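Local coordinates for protein hypothetical glycoside hydrolase (Parabacteroides distasonis, PDB 3TAW) that is of unknown function but has the five-bladed beta-propeller fold of a clan that includes several glycoside hydrolase families, at residues 56-61 and 151-156; 60-65 and 326-331; 333-338 and 345-350. All coordinates share one frame; numbering follows the deposited sequence.

Contact 1: 56-61 and 151-156; sequences TIYDGK and KDLKHW. With EDO (1,2-ethanediol), chain M; EDO (1,2-ethanediol), chain I.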
loop_
_atom_site.group_PDB
_atom_site.type_symbol
_atom_site.label_atom_id
_atom_site.label_comp_id
_atom_site.label_asym_id
_atom_site.label_seq_id
_atom_site.Cartn_x
_atom_site.Cartn_y
_atom_site.Cartn_z
ATOM N N THR A 56 6.014 8.971 -1.296
ATOM C CA THR A 56 5.805 10.172 -0.525
ATOM C C THR A 56 6.636 11.305 -1.138
ATOM O O THR A 56 7.262 11.134 -2.184
ATOM C CB THR A 56 6.053 9.955 0.996
ATOM O OG1 THR A 56 5.503 11.051 1.743
ATOM C CG2 THR A 56 7.564 9.759 1.335
ATOM N N ILE A 57 6.616 12.464 -0.502
ATOM C CA ILE A 57 7.409 13.628 -0.941
ATOM C C ILE A 57 8.297 13.988 0.223
ATOM O O ILE A 57 7.832 14.106 1.347
ATOM C CB ILE A 57 6.518 14.849 -1.335
ATOM C CG1 ILE A 57 5.668 14.472 -2.559
ATOM C CG2 ILE A 57 7.379 16.116 -1.640
ATOM C CD1 ILE A 57 4.632 15.481 -2.935
ATOM N N TYR A 58 9.585 14.160 -0.069
ATOM C CA TYR A 58 10.579 14.541 0.926
ATOM C C TYR A 58 11.659 15.374 0.230
ATOM O O TYR A 58 12.128 14.997 -0.848
ATOM C CB TYR A 58 11.203 13.289 1.536
ATOM C CG TYR A 58 12.345 13.591 2.482
ATOM C CD1 TYR A 58 12.128 14.328 3.630
ATOM C CD2 TYR A 58 13.636 13.156 2.220
ATOM C CE1 TYR A 58 13.143 14.613 4.501
ATOM C CE2 TYR A 58 14.670 13.436 3.091
ATOM C CZ TYR A 58 14.419 14.156 4.224
ATOM O OH TYR A 58 15.457 14.477 5.072
ATOM N N ASP A 59 12.057 16.474 0.869
ATOM C CA ASP A 59 13.140 17.324 0.384
ATOM C C ASP A 59 12.986 17.688 -1.088
ATOM O O ASP A 59 13.936 17.581 -1.868
ATOM C CB ASP A 59 14.514 16.664 0.651
ATOM C CG ASP A 59 15.653 17.671 0.701
ATOM O OD1 ASP A 59 15.409 18.879 0.655
ATOM O OD2 ASP A 59 16.819 17.241 0.823
ATOM N N GLY A 60 11.771 18.096 -1.449
ATOM C CA GLY A 60 11.473 18.596 -2.788
ATOM C C GLY A 60 11.280 17.550 -3.882
ATOM O O GLY A 60 11.020 17.924 -5.022
ATOM N N LYS A 61 11.414 16.263 -3.550
ATOM C CA LYS A 61 11.333 15.195 -4.521
ATOM C C LYS A 61 10.281 14.142 -4.186
ATOM O O LYS A 61 9.908 13.952 -3.022
ATOM C CB LYS A 61 12.670 14.466 -4.647
ATOM C CG LYS A 61 13.800 15.400 -5.132
ATOM C CD LYS A 61 15.093 14.666 -5.357
ATOM C CE LYS A 61 16.228 15.616 -5.729
ATOM N NZ LYS A 61 17.463 14.844 -6.119
ATOM N N LYS A 151 11.946 10.906 10.367
ATOM C CA LYS A 151 11.871 12.276 9.856
ATOM C C LYS A 151 12.498 12.392 8.465
ATOM O O LYS A 151 12.262 13.377 7.766
ATOM C CB LYS A 151 12.578 13.226 10.810
ATOM C CG LYS A 151 11.956 13.292 12.165
ATOM C CD LYS A 151 10.593 13.938 12.070
ATOM C CE LYS A 151 10.085 14.435 13.399
ATOM N NZ LYS A 151 8.968 15.401 13.157
ATOM N N ASP A 152 13.313 11.395 8.090
ATOM C CA ASP A 152 14.130 11.475 6.883
ATOM C C ASP A 152 14.063 10.234 5.996
ATOM O O ASP A 152 14.866 10.108 5.069
ATOM C CB ASP A 152 15.584 11.732 7.259
ATOM C CG ASP A 152 16.237 10.548 7.959
ATOM O OD1 ASP A 152 15.571 9.552 8.297
ATOM O OD2 ASP A 152 17.456 10.641 8.190
ATOM N N LEU A 153 13.154 9.313 6.318
ATOM C CA LEU A 153 12.917 8.096 5.549
ATOM C C LEU A 153 14.097 7.110 5.566
ATOM O O LEU A 153 14.093 6.118 4.816
ATOM C CB LEU A 153 12.503 8.428 4.099
ATOM C CG LEU A 153 11.213 9.239 3.928
ATOM C CD1 LEU A 153 11.054 9.679 2.475
ATOM C CD2 LEU A 153 9.995 8.450 4.407
ATOM N N LYS A 154 15.065 7.349 6.454
ATOM C CA LYS A 154 16.256 6.492 6.580
ATOM C C LYS A 154 16.603 6.097 7.999
ATOM O O LYS A 154 17.072 4.975 8.208
ATOM C CB LYS A 154 17.455 7.139 5.893
ATOM C CG LYS A 154 17.217 7.176 4.394
ATOM C CD LYS A 154 18.374 7.618 3.600
ATOM C CE LYS A 154 18.126 7.278 2.143
ATOM N NZ LYS A 154 19.203 7.850 1.301
ATOM N N HIS A 155 16.385 6.986 8.964
ATOM C CA HIS A 155 16.630 6.674 10.367
ATOM C C HIS A 155 15.288 6.344 10.981
ATOM O O HIS A 155 14.551 7.232 11.404
ATOM C CB HIS A 155 17.355 7.837 11.073
ATOM C CG HIS A 155 18.753 8.032 10.570
ATOM N ND1 HIS A 155 19.060 8.861 9.508
ATOM C CD2 HIS A 155 19.918 7.446 10.943
ATOM C CE1 HIS A 155 20.363 8.801 9.270
ATOM N NE2 HIS A 155 20.905 7.949 10.127
ATOM N N TRP A 156 14.958 5.054 10.953
ATOM C CA TRP A 156 13.638 4.578 11.343
ATOM C C TRP A 156 13.626 4.028 12.760
ATOM O O TRP A 156 14.592 3.394 13.200
ATOM C CB TRP A 156 13.143 3.467 10.398
ATOM C CG TRP A 156 12.914 3.866 9.009
ATOM C CD1 TRP A 156 13.778 3.746 7.953
ATOM C CD2 TRP A 156 11.717 4.426 8.489
ATOM N NE1 TRP A 156 13.188 4.214 6.810
ATOM C CE2 TRP A 156 11.911 4.633 7.109
ATOM C CE3 TRP A 156 10.494 4.790 9.068
ATOM C CZ2 TRP A 156 10.920 5.183 6.287
ATOM C CZ3 TRP A 156 9.511 5.338 8.248
ATOM C CH2 TRP A 156 9.734 5.535 6.868
HETATM C C1 EDO M . 16.438 12.404 -9.295
HETATM O O1 EDO M . 16.178 12.693 -7.933
HETATM C C2 EDO M . 17.810 12.973 -9.622
HETATM O O2 EDO M . 17.806 14.388 -9.382
HETATM C C1 EDO I . 1.991 10.188 0.718
HETATM O O1 EDO I . 2.560 11.221 1.548
HETATM C C2 EDO I . 0.457 10.151 0.828
HETATM O O2 EDO I . -0.161 9.199 -0.074
#
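Leu153 and Thr56 meet tip to tip, Leu153 CD1 lying 3.7 Å from Thr56 CG2, and the same leucine methyl reaches Tyr58 CB at 3.7 Å as the two side chains run past each other in opposite directions. A branched aliphatic residue suits this place because one methyl can serve both strand residues. The Tyr58 ring reaches the loop 151-156 because chi1 (174°) swings CG to the side opposite the backbone N, and it lies beside Asp152, both side chains pointing the same way. Ring and carboxylate planes stand almost perpendicular, 83° apart. The carboxylate is turned toward Lys154 and His155, so the phenol meets the aliphatic part of the aspartate, Tyr58 OH lying 3.5 Å from Asp152 CB. Tyr58 CE1 lies by the preceding carbonyl, 3.6 Å from Lys151 O.

Asp152 OD1 takes His155 N at 2.8 Å through its syn lone pair, an Asx motif, and Lys154 N from above the carboxylate plane, an Asx turn, while His155 ND1 gives a nearly straight bond of 2.7 Å to Asp152 OD2. A type I' turn from Tyr58 to Lys61 has Asp59 and Gly60 both at positive phi, which glycine takes easily.

The two segments, from different propeller sheets, meet through van der Waals contacts, with no hydrogen bond between them; the three bonds on Asp152 hold its loop in shape and probably favour an ionised carboxylate.

Contact 2: 60-65 and 326-331; sequences GKIVVM and GLVYYR. With EDO (1,2-ethanediol), chain J; EDO (1,2-ethanediol), chain M; EDO (1,2-ethanediol), chain I.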
loop_
_atom_site.group_PDB
_atom_site.type_symbol
_atom_site.label_atom_id
_atom_site.label_comp_id
_atom_site.label_asym_id
_atom_site.label_seq_id
_atom_site.Cartn_x
_atom_site.Cartn_y
_atom_site.Cartn_z
ATOM N N GLY A 60 11.771 18.096 -1.449
ATOM C CA GLY A 60 11.473 18.596 -2.788
ATOM C C GLY A 60 11.280 17.550 -3.882
ATOM O O GLY A 60 11.020 17.924 -5.022
ATOM N N LYS A 61 11.414 16.263 -3.550
ATOM C CA LYS A 61 11.333 15.195 -4.521
ATOM C C LYS A 61 10.281 14.142 -4.186
ATOM O O LYS A 61 9.908 13.952 -3.022
ATOM C CB LYS A 61 12.670 14.466 -4.647
ATOM C CG LYS A 61 13.800 15.400 -5.132
ATOM C CD LYS A 61 15.093 14.666 -5.357
ATOM C CE LYS A 61 16.228 15.616 -5.729
ATOM N NZ LYS A 61 17.463 14.844 -6.119
ATOM N N ILE A 62 9.861 13.427 -5.219
ATOM C CA ILE A 62 9.079 12.220 -5.026
ATOM C C ILE A 62 10.032 11.135 -4.535
ATOM O O ILE A 62 11.118 10.999 -5.084
ATOM C CB ILE A 62 8.400 11.755 -6.325
ATOM C CG1 ILE A 62 7.322 12.753 -6.721
ATOM C CG2 ILE A 62 7.786 10.352 -6.149
ATOM C CD1 ILE A 62 6.691 12.482 -8.091
ATOM N N VAL A 63 9.627 10.406 -3.494
ATOM C CA VAL A 63 10.377 9.233 -3.017
ATOM C C VAL A 63 9.478 8.031 -3.186
ATOM O O VAL A 63 8.345 8.019 -2.716
ATOM C CB VAL A 63 10.851 9.388 -1.554
ATOM C CG1 VAL A 63 11.493 8.073 -1.033
ATOM C CG2 VAL A 63 11.820 10.599 -1.427
ATOM N N VAL A 64 9.982 7.012 -3.868
ATOM C CA VAL A 64 9.301 5.737 -3.941
ATOM C C VAL A 64 10.125 4.760 -3.140
ATOM O O VAL A 64 11.333 4.600 -3.402
ATOM C CB VAL A 64 9.133 5.265 -5.375
ATOM C CG1 VAL A 64 8.756 3.756 -5.421
ATOM C CG2 VAL A 64 8.059 6.124 -6.076
HETATM N N MSE A 65 9.471 4.085 -2.198
HETATM C CA MSE A 65 10.096 3.000 -1.450
HETATM C C MSE A 65 9.470 1.698 -1.931
HETATM O O MSE A 65 8.355 1.334 -1.559
HETATM C CB MSE A 65 9.964 3.227 0.066
HETATM C CG MSE A 65 10.763 4.437 0.511
HETATM SE SE MSE A 65 10.858 4.641 2.447
HETATM C CE MSE A 65 11.749 3.040 3.027
ATOM N N GLY A 326 1.076 3.568 -3.789
ATOM C CA GLY A 326 1.722 4.860 -3.550
ATOM C C GLY A 326 1.003 5.951 -4.347
ATOM O O GLY A 326 0.626 5.747 -5.491
ATOM N N LEU A 327 0.801 7.115 -3.741
ATOM C CA LEU A 327 0.055 8.199 -4.380
ATOM C C LEU A 327 0.536 9.533 -3.837
ATOM O O LEU A 327 0.531 9.731 -2.616
ATOM C CB LEU A 327 -1.443 8.023 -4.139
ATOM C CG LEU A 327 -2.353 9.095 -4.737
ATOM C CD1 LEU A 327 -2.187 9.196 -6.286
ATOM C CD2 LEU A 327 -3.830 8.816 -4.345
ATOM N N VAL A 328 1.002 10.405 -4.727
ATOM C CA VAL A 328 1.465 11.733 -4.340
ATOM C C VAL A 328 0.903 12.805 -5.271
ATOM O O VAL A 328 0.626 12.547 -6.445
ATOM C CB VAL A 328 3.017 11.849 -4.316
ATOM C CG1 VAL A 328 3.621 10.930 -3.241
ATOM C CG2 VAL A 328 3.629 11.551 -5.712
ATOM N N TYR A 329 0.765 14.017 -4.735
ATOM C CA TYR A 329 0.403 15.196 -5.493
ATOM C C TYR A 329 1.668 16.045 -5.618
ATOM O O TYR A 329 2.179 16.564 -4.612
ATOM C CB TYR A 329 -0.684 15.969 -4.750
ATOM C CG TYR A 329 -1.203 17.123 -5.539
ATOM C CD1 TYR A 329 -1.970 16.909 -6.668
ATOM C CD2 TYR A 329 -0.892 18.434 -5.187
ATOM C CE1 TYR A 329 -2.451 17.964 -7.424
ATOM C CE2 TYR A 329 -1.372 19.496 -5.934
ATOM C CZ TYR A 329 -2.133 19.248 -7.053
ATOM O OH TYR A 329 -2.620 20.284 -7.810
ATOM N N TYR A 330 2.185 16.159 -6.837
ATOM C CA TYR A 330 3.526 16.737 -7.076
ATOM C C TYR A 330 3.471 17.519 -8.374
ATOM O O TYR A 330 2.922 17.032 -9.356
ATOM C CB TYR A 330 4.544 15.614 -7.205
ATOM C CG TYR A 330 5.985 16.047 -7.249
ATOM C CD1 TYR A 330 6.634 16.453 -6.104
ATOM C CD2 TYR A 330 6.711 15.990 -8.431
ATOM C CE1 TYR A 330 7.981 16.838 -6.125
ATOM C CE2 TYR A 330 8.053 16.345 -8.476
ATOM C CZ TYR A 330 8.689 16.781 -7.323
ATOM O OH TYR A 330 10.032 17.165 -7.344
ATOM N N ARG A 331 4.008 18.728 -8.369
ATOM C CA ARG A 331 4.000 19.573 -9.572
ATOM C C ARG A 331 2.605 19.596 -10.218
ATOM O O ARG A 331 2.446 19.408 -11.413
ATOM C CB ARG A 331 5.055 19.088 -10.574
ATOM C CG ARG A 331 6.451 19.145 -10.045
ATOM C CD ARG A 331 7.480 18.554 -11.058
ATOM N NE ARG A 331 7.490 19.284 -12.330
ATOM C CZ ARG A 331 8.311 19.012 -13.345
ATOM N NH1 ARG A 331 9.213 18.030 -13.249
ATOM N NH2 ARG A 331 8.229 19.717 -14.468
HETATM C C1 EDO J . 3.563 19.984 -4.850
HETATM O O1 EDO J . 4.749 19.732 -5.642
HETATM C C2 EDO J . 2.301 19.938 -5.718
HETATM O O2 EDO J . 2.313 20.894 -6.800
HETATM C C1 EDO M . 16.438 12.404 -9.295
HETATM O O1 EDO M . 16.178 12.693 -7.933
HETATM C C2 EDO M . 17.810 12.973 -9.622
HETATM O O2 EDO M . 17.806 14.388 -9.382
HETATM C C1 EDO I . 1.991 10.188 0.718
HETATM O O1 EDO I . 2.560 11.221 1.548
HETATM C C2 EDO I . 0.457 10.151 0.828
HETATM O O2 EDO I . -0.161 9.199 -0.074
#
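Tyr330 OH donates a short hydrogen bond to Gly60 O, 2.6 Å long, arriving in the carbonyl plane on a lone pair with a C=O...donor angle of 144°. A tyrosine suits the place because its length carries a hydroxyl across to the turn at Gly60 while its ring packs against Ile62. Its chi1 of -171° puts CG opposite the backbone N and extends the ring toward segment 60-65. Ile62 covers one ring face: its CG1 stands 3.7 Å from the centroid of the Tyr330 ring, only 16° off the normal, a CH-pi contact. Ile62 CD1 stays over the same face, near the CG-CD2 rim, 3.5 Å from Tyr330 CD2. It also touches Val328 CG2 at 4.0 Å; Val328, two residues before Tyr330 and on the same face of the strand, continues the apolar surface.

Strands 61-65 and 326-330 run antiparallel, but their axes stay 8.7 Å apart, too far for backbone pairing. They belong to two sheets packed face to face, as adjoining blades of a propeller do.

One aromatic residue thus combines both kinds of interaction: its hydroxyl satisfies a turn carbonyl, and this bond, with isoleucine against the face, should restrict rotation of the ring.

Contact 3: 333-338 and 345-350; sequences KWYLYY and VAVAVS
Trp334 N and Ser350 O, 2.9 Å apart, form one of six backbone hydrogen bonds that join these antiparallel strands. The return bond runs from Ser350 N to Trp334 O, and Leu336 exchanges a like pair with Ala348, Tyr338 with Ala346. Between them lie the non-hydrogen-bonded pairs Tyr335-Val349 and Tyr337-Val347. The carbonyls that accept N-H bonds also receive CA-H groups of the non-hydrogen-bonded residues, as Trp334 O does from Val349 CA at 3.2 Å. Farther out, Lys333 NZ makes a salt bridge with Asp351, while its chain lays CD 3.8 Å from Val349 CG1.

The two strands form a beta hairpin on one side of a three-stranded sheet, a blade of the five-bladed propeller. Strand 333-340 is its middle strand, paired on its other side with 322-330.

On the face carrying Tyr335 and Tyr337, the aromatic rings run alongside the valines opposite them. Tyr337 CE1 comes within 3.3 Å of Val347 CG2, tight for two carbons. Tyr335 turns one ring face to Val349 CG1, a CH-pi contact 4.2 Å from the centroid, and its CD2 meets Val349 CG2 at 3.6 Å. Valine methyls suit the flat tyrosine surfaces.

The other face carries Tyr338, whose CG sits between the backbone N and the carbonyl carbon (chi1 59°). This folds the ring across the neighbouring strand, where Ala346 CB lies 3.8 Å from its centroid, over the face. A side chain as small as alanine suits the position beneath the ring, and Ala348 CB also touches Tyr338 CE1, at 4.1 Å. At the end of the phenol, Tyr338 OH is hydrogen-bonded to Glu312 OE2.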
loop_
_atom_site.group_PDB
_atom_site.type_symbol
_atom_site.label_atom_id
_atom_site.label_comp_id
_atom_site.label_asym_id
_atom_site.label_seq_id
_atom_site.Cartn_x
_atom_site.Cartn_y
_atom_site.Cartn_z
ATOM N N LYS A 333 0.094 17.623 -10.274
ATOM C CA LYS A 333 -0.505 16.386 -10.795
ATOM C C LYS A 333 -0.456 15.265 -9.747
ATOM O O LYS A 333 0.353 15.289 -8.811
ATOM C CB LYS A 333 0.258 15.909 -12.040
ATOM C CG LYS A 333 0.276 16.877 -13.232
ATOM C CD LYS A 333 1.134 16.287 -14.370
ATOM C CE LYS A 333 1.148 17.148 -15.634
ATOM N NZ LYS A 333 0.076 16.754 -16.604
ATOM N N TRP A 334 -1.282 14.244 -9.956
ATOM C CA TRP A 334 -1.238 13.055 -9.121
ATOM C C TRP A 334 -0.410 11.980 -9.798
ATOM O O TRP A 334 -0.639 11.676 -10.966
ATOM C CB TRP A 334 -2.631 12.516 -8.904
ATOM C CG TRP A 334 -3.485 13.402 -8.105
ATOM C CD1 TRP A 334 -4.368 14.313 -8.577
ATOM C CD2 TRP A 334 -3.557 13.467 -6.678
ATOM N NE1 TRP A 334 -4.982 14.964 -7.538
ATOM C CE2 TRP A 334 -4.524 14.455 -6.359
ATOM C CE3 TRP A 334 -2.899 12.809 -5.646
ATOM C CZ2 TRP A 334 -4.840 14.792 -5.054
ATOM C CZ3 TRP A 334 -3.228 13.145 -4.327
ATOM C CH2 TRP A 334 -4.192 14.138 -4.063
ATOM N N TYR A 335 0.545 11.429 -9.052
ATOM C CA TYR A 335 1.369 10.324 -9.490
ATOM C C TYR A 335 1.029 9.104 -8.640
ATOM O O TYR A 335 1.178 9.127 -7.414
ATOM C CB TYR A 335 2.853 10.671 -9.341
ATOM C CG TYR A 335 3.301 11.772 -10.269
ATOM C CD1 TYR A 335 3.073 13.108 -9.957
ATOM C CD2 TYR A 335 3.922 11.481 -11.480
ATOM C CE1 TYR A 335 3.469 14.120 -10.821
ATOM C CE2 TYR A 335 4.322 12.488 -12.350
ATOM C CZ TYR A 335 4.093 13.819 -12.009
ATOM O OH TYR A 335 4.474 14.850 -12.886
ATOM N N LEU A 336 0.542 8.070 -9.310
ATOM C CA LEU A 336 0.076 6.815 -8.712
ATOM C C LEU A 336 1.068 5.701 -9.041
ATOM O O LEU A 336 1.332 5.455 -10.204
ATOM C CB LEU A 336 -1.298 6.454 -9.296
ATOM C CG LEU A 336 -1.909 5.134 -8.852
ATOM C CD1 LEU A 336 -2.269 5.183 -7.348
ATOM C CD2 LEU A 336 -3.111 4.761 -9.718
ATOM N N TYR A 337 1.648 5.084 -7.999
ATOM C CA TYR A 337 2.657 4.034 -8.137
ATOM C C TYR A 337 2.029 2.700 -7.765
ATOM O O TYR A 337 1.357 2.593 -6.736
ATOM C CB TYR A 337 3.895 4.336 -7.283
ATOM C CG TYR A 337 4.566 5.583 -7.815
ATOM C CD1 TYR A 337 5.393 5.530 -8.939
ATOM C CD2 TYR A 337 4.276 6.832 -7.281
ATOM C CE1 TYR A 337 5.950 6.685 -9.471
ATOM C CE2 TYR A 337 4.823 8.004 -7.822
ATOM C CZ TYR A 337 5.667 7.925 -8.911
ATOM O OH TYR A 337 6.173 9.099 -9.445
ATOM N N TYR A 338 2.226 1.712 -8.632
ATOM C CA TYR A 338 1.601 0.435 -8.446
ATOM C C TYR A 338 2.522 -0.722 -8.805
ATOM O O TYR A 338 3.441 -0.591 -9.643
ATOM C CB TYR A 338 0.276 0.379 -9.231
ATOM C CG TYR A 338 0.361 0.603 -10.732
ATOM C CD1 TYR A 338 0.306 1.880 -11.273
ATOM C CD2 TYR A 338 0.438 -0.469 -11.606
ATOM C CE1 TYR A 338 0.363 2.093 -12.633
ATOM C CE2 TYR A 338 0.494 -0.280 -12.978
ATOM C CZ TYR A 338 0.442 0.999 -13.483
ATOM O OH TYR A 338 0.489 1.214 -14.834
ATOM N N VAL A 345 7.527 -2.003 -10.778
ATOM C CA VAL A 345 6.796 -0.802 -10.400
ATOM C C VAL A 345 6.481 0.029 -11.649
ATOM O O VAL A 345 7.358 0.259 -12.491
ATOM C CB VAL A 345 7.572 0.048 -9.401
ATOM C CG1 VAL A 345 6.792 1.358 -9.096
ATOM C CG2 VAL A 345 7.844 -0.765 -8.119
ATOM N N ALA A 346 5.244 0.497 -11.735
ATOM C CA ALA A 346 4.796 1.413 -12.789
ATOM C C ALA A 346 4.123 2.658 -12.199
ATOM O O ALA A 346 3.789 2.683 -11.003
ATOM C CB ALA A 346 3.847 0.702 -13.788
ATOM N N VAL A 347 4.015 3.695 -13.041
ATOM C CA VAL A 347 3.387 4.967 -12.700
ATOM C C VAL A 347 2.235 5.291 -13.670
ATOM O O VAL A 347 2.298 4.996 -14.863
ATOM C CB VAL A 347 4.416 6.132 -12.654
ATOM C CG1 VAL A 347 4.971 6.480 -14.050
ATOM C CG2 VAL A 347 3.813 7.358 -11.958
ATOM N N ALA A 348 1.179 5.888 -13.138
ATOM C CA ALA A 348 0.145 6.530 -13.949
ATOM C C ALA A 348 -0.074 7.938 -13.363
ATOM O O ALA A 348 0.123 8.170 -12.160
ATOM C CB ALA A 348 -1.170 5.703 -13.959
ATOM N N VAL A 349 -0.469 8.871 -14.220
ATOM C CA VAL A 349 -0.508 10.294 -13.860
ATOM C C VAL A 349 -1.880 10.831 -14.184
ATOM O O VAL A 349 -2.475 10.445 -15.190
ATOM C CB VAL A 349 0.612 11.081 -14.577
ATOM C CG1 VAL A 349 0.663 12.545 -14.112
ATOM C CG2 VAL A 349 1.961 10.414 -14.316
ATOM N N SER A 350 -2.423 11.651 -13.289
ATOM C CA SER A 350 -3.703 12.326 -13.524
ATOM C C SER A 350 -3.632 13.818 -13.201
ATOM O O SER A 350 -2.913 14.236 -12.296
ATOM C CB SER A 350 -4.789 11.715 -12.648
ATOM O OG SER A 350 -6.022 12.415 -12.825
#

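In the fold
Contacts 1 and 2 start from the same hairpin and share Gly60 and Lys61; their centres lie 10 Å apart, and a probable backbone bond from Val63 N to Thr56 O (2.8 Å) pairs the two strands. One 1,2-ethanediol is hydrogen-bonded to both Thr56 OG1 of contact 1 and Leu327 O of contact 2. Contact 2 leads from segment 326-331 to contact 3, 9 Å away between centres, because strands 322-330 and 333-340 are neighbours in one sheet: Tyr335 N is 2.8 Å from Val328 O. Contacts 1 and 3 do not touch, their nearest atoms being about 7 Å apart. The magnesium ion, at Asn355 and Phe356, lies about 12 Å from the Trp334 side chain.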